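Local coordinates for protein carboxypeptidase Y inhibitor (Saccharomyces cerevisiae, PDB 1WPX) that inhibits carboxypeptidase Y specifically and potently, as a member of the phosphatidylethanolamine-binding protein family, at residues E23-D28 with T196-W201. Residues are numbered along the deposited sequence; the frame is centred on the assembly and turned at random.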
loop_
_atom_site.group_PDB
_atom_site.type_symbol
_atom_site.label_atom_id
_atom_site.label_comp_id
_atom_site.label_asym_id
_atom_site.label_seq_id
_atom_site.Cartn_x
_atom_site.Cartn_y
_atom_site.Cartn_z
ATOM N N GLU B 23 -17.353 -16.084 9.247
ATOM C CA GLU B 23 -18.307 -17.180 9.157
ATOM C C GLU B 23 -17.705 -18.547 9.417
ATOM O O GLU B 23 -18.313 -19.378 10.083
ATOM C CB GLU B 23 -18.985 -17.174 7.783
ATOM C CG GLU B 23 -18.203 -16.424 6.716
ATOM C CD GLU B 23 -18.277 -14.911 6.902
ATOM O OE1 GLU B 23 -17.309 -14.202 6.524
ATOM O OE2 GLU B 23 -19.315 -14.438 7.420
ATOM N N ASP B 24 -16.512 -18.787 8.895
ATOM C CA ASP B 24 -15.873 -20.080 9.088
ATOM C C ASP B 24 -15.272 -20.254 10.471
ATOM O O ASP B 24 -15.266 -21.359 11.011
ATOM C CB ASP B 24 -14.760 -20.279 8.066
ATOM C CG ASP B 24 -15.238 -20.112 6.658
ATOM O OD1 ASP B 24 -14.398 -20.182 5.734
ATOM O OD2 ASP B 24 -16.456 -19.907 6.477
ATOM N N VAL B 25 -14.768 -19.166 11.047
ATOM C CA VAL B 25 -14.109 -19.249 12.339
ATOM C C VAL B 25 -14.781 -18.550 13.510
ATOM O O VAL B 25 -15.118 -19.191 14.502
ATOM C CB VAL B 25 -12.669 -18.731 12.221
ATOM C CG1 VAL B 25 -11.893 -19.059 13.475
ATOM C CG2 VAL B 25 -12.000 -19.347 11.008
ATOM N N ILE B 26 -14.968 -17.240 13.401
ATOM C CA ILE B 26 -15.575 -16.455 14.472
ATOM C C ILE B 26 -17.077 -16.686 14.644
ATOM O O ILE B 26 -17.614 -16.522 15.737
ATOM C CB ILE B 26 -15.308 -14.952 14.245
ATOM C CG1 ILE B 26 -13.799 -14.693 14.284
ATOM C CG2 ILE B 26 -16.019 -14.124 15.296
ATOM C CD1 ILE B 26 -13.395 -13.278 13.936
ATOM N N HIS B 27 -17.747 -17.071 13.564
ATOM C CA HIS B 27 -19.187 -17.321 13.592
ATOM C C HIS B 27 -20.016 -16.125 14.062
ATOM O O HIS B 27 -21.072 -16.294 14.670
ATOM C CB HIS B 27 -19.511 -18.536 14.470
ATOM C CG HIS B 27 -19.069 -19.841 13.885
ATOM N ND1 HIS B 27 -17.935 -20.501 14.306
ATOM C CD2 HIS B 27 -19.601 -20.600 12.898
ATOM C CE1 HIS B 27 -17.787 -21.612 13.606
ATOM N NE2 HIS B 27 -18.785 -21.696 12.744
ATOM N N ASP B 28 -19.539 -14.918 13.784
ATOM C CA ASP B 28 -20.267 -13.716 14.161
ATOM C C ASP B 28 -19.966 -12.617 13.158
ATOM O O ASP B 28 -18.886 -12.026 13.179
ATOM C CB ASP B 28 -19.867 -13.256 15.558
ATOM C CG ASP B 28 -20.620 -12.012 15.991
ATOM O OD1 ASP B 28 -20.418 -11.559 17.137
ATOM O OD2 ASP B 28 -21.416 -11.489 15.179
ATOM N N THR B 196 -15.372 -27.571 13.731
ATOM C CA THR B 196 -15.643 -27.056 15.066
ATOM C C THR B 196 -14.332 -26.723 15.780
ATOM O O THR B 196 -13.354 -27.464 15.673
ATOM C CB THR B 196 -16.446 -28.081 15.904
ATOM O OG1 THR B 196 -15.656 -29.257 16.101
ATOM C CG2 THR B 196 -17.737 -28.470 15.187
ATOM N N GLY B 197 -14.313 -25.606 16.500
ATOM C CA GLY B 197 -13.101 -25.219 17.202
ATOM C C GLY B 197 -13.235 -24.017 18.123
ATOM O O GLY B 197 -14.054 -24.018 19.043
ATOM N N VAL B 198 -12.429 -22.987 17.871
ATOM C CA VAL B 198 -12.434 -21.783 18.697
ATOM C C VAL B 198 -13.825 -21.247 18.988
ATOM O O VAL B 198 -14.091 -20.776 20.089
ATOM C CB VAL B 198 -11.585 -20.646 18.062
ATOM C CG1 VAL B 198 -10.207 -21.161 17.737
ATOM C CG2 VAL B 198 -12.252 -20.108 16.815
ATOM N N GLY B 199 -14.711 -21.317 18.000
ATOM C CA GLY B 199 -16.060 -20.821 18.192
ATOM C C GLY B 199 -16.768 -21.557 19.309
ATOM O O GLY B 199 -17.284 -20.937 20.233
ATOM N N LYS B 200 -16.786 -22.882 19.213
ATOM C CA LYS B 200 -17.420 -23.744 20.205
ATOM C C LYS B 200 -16.790 -23.554 21.587
ATOM O O LYS B 200 -17.480 -23.243 22.565
ATOM C CB LYS B 200 -17.267 -25.206 19.778
ATOM C CG LYS B 200 -17.892 -26.223 20.715
ATOM C CD LYS B 200 -19.403 -26.087 20.714
ATOM C CE LYS B 200 -20.080 -27.248 21.423
ATOM N NZ LYS B 200 -21.564 -27.119 21.322
ATOM N N TRP B 201 -15.475 -23.739 21.647
ATOM C CA TRP B 201 -14.710 -23.620 22.885
ATOM C C TRP B 201 -14.785 -22.245 23.546
ATOM O O TRP B 201 -14.882 -22.149 24.769
ATOM C CB TRP B 201 -13.244 -23.970 22.619
ATOM C CG TRP B 201 -12.414 -24.085 23.852
ATOM C CD1 TRP B 201 -12.434 -25.103 24.760
ATOM C CD2 TRP B 201 -11.422 -23.156 24.311
ATOM N NE1 TRP B 201 -11.512 -24.869 25.755
ATOM C CE2 TRP B 201 -10.878 -23.681 25.504
ATOM C CE3 TRP B 201 -10.940 -21.933 23.830
ATOM C CZ2 TRP B 201 -9.877 -23.023 26.222
ATOM C CZ3 TRP B 201 -9.944 -21.280 24.545
ATOM C CH2 TRP B 201 -9.424 -21.829 25.728
#
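V25 and V198 meet through one methyl each: CG1 of V25 lies 3.5 Å from CG2 of V198, the two side chains slanting across one another. With CG1 anti to the backbone N (chi1 -169°), the V25 methyl lies beside its own carbonyl carbon and on the V198 side. The V198 methyl, CG2, also passes 3.8 Å from V25 O, so it touches both the branch and the backbone carbonyl of the same residue. Beside this apolar pair G199 faces the turn with bare backbone. Its CA sits 4.3 Å from ND1 of H27, approaching the imidazole obliquely, and its N is 4.1 Å from V25 O.

H27 is the first residue past the short helix 21-24 to leave helical geometry. Its side chain sets off toward 196-201, and within 23-28 ND1 gives V25 O a weak, bent hydrogen bond (3.1 Å, N-H...O angle 121°) that can only help to orient the ring. In 196-201, G197 is at the N-cap position of helix 198-203, and W201 N bonds back to G197 O at 3.0 Å, closing the first turn that presents V198 and G199.

The turn after helix 21-24 and the start of helix 198-203 both pack on strands 90-96 and 162-170 of this PEBP-family fold: V25 and V198 on T95, I26 on L167, V198 on Y169. D24 adds a salt bridge to R163. No hydrogen bond or salt bridge joins the two segments, so their small interface of 131 Å² rests on van der Waals contact, while the polar bonds run within each segment or to other parts of the chain.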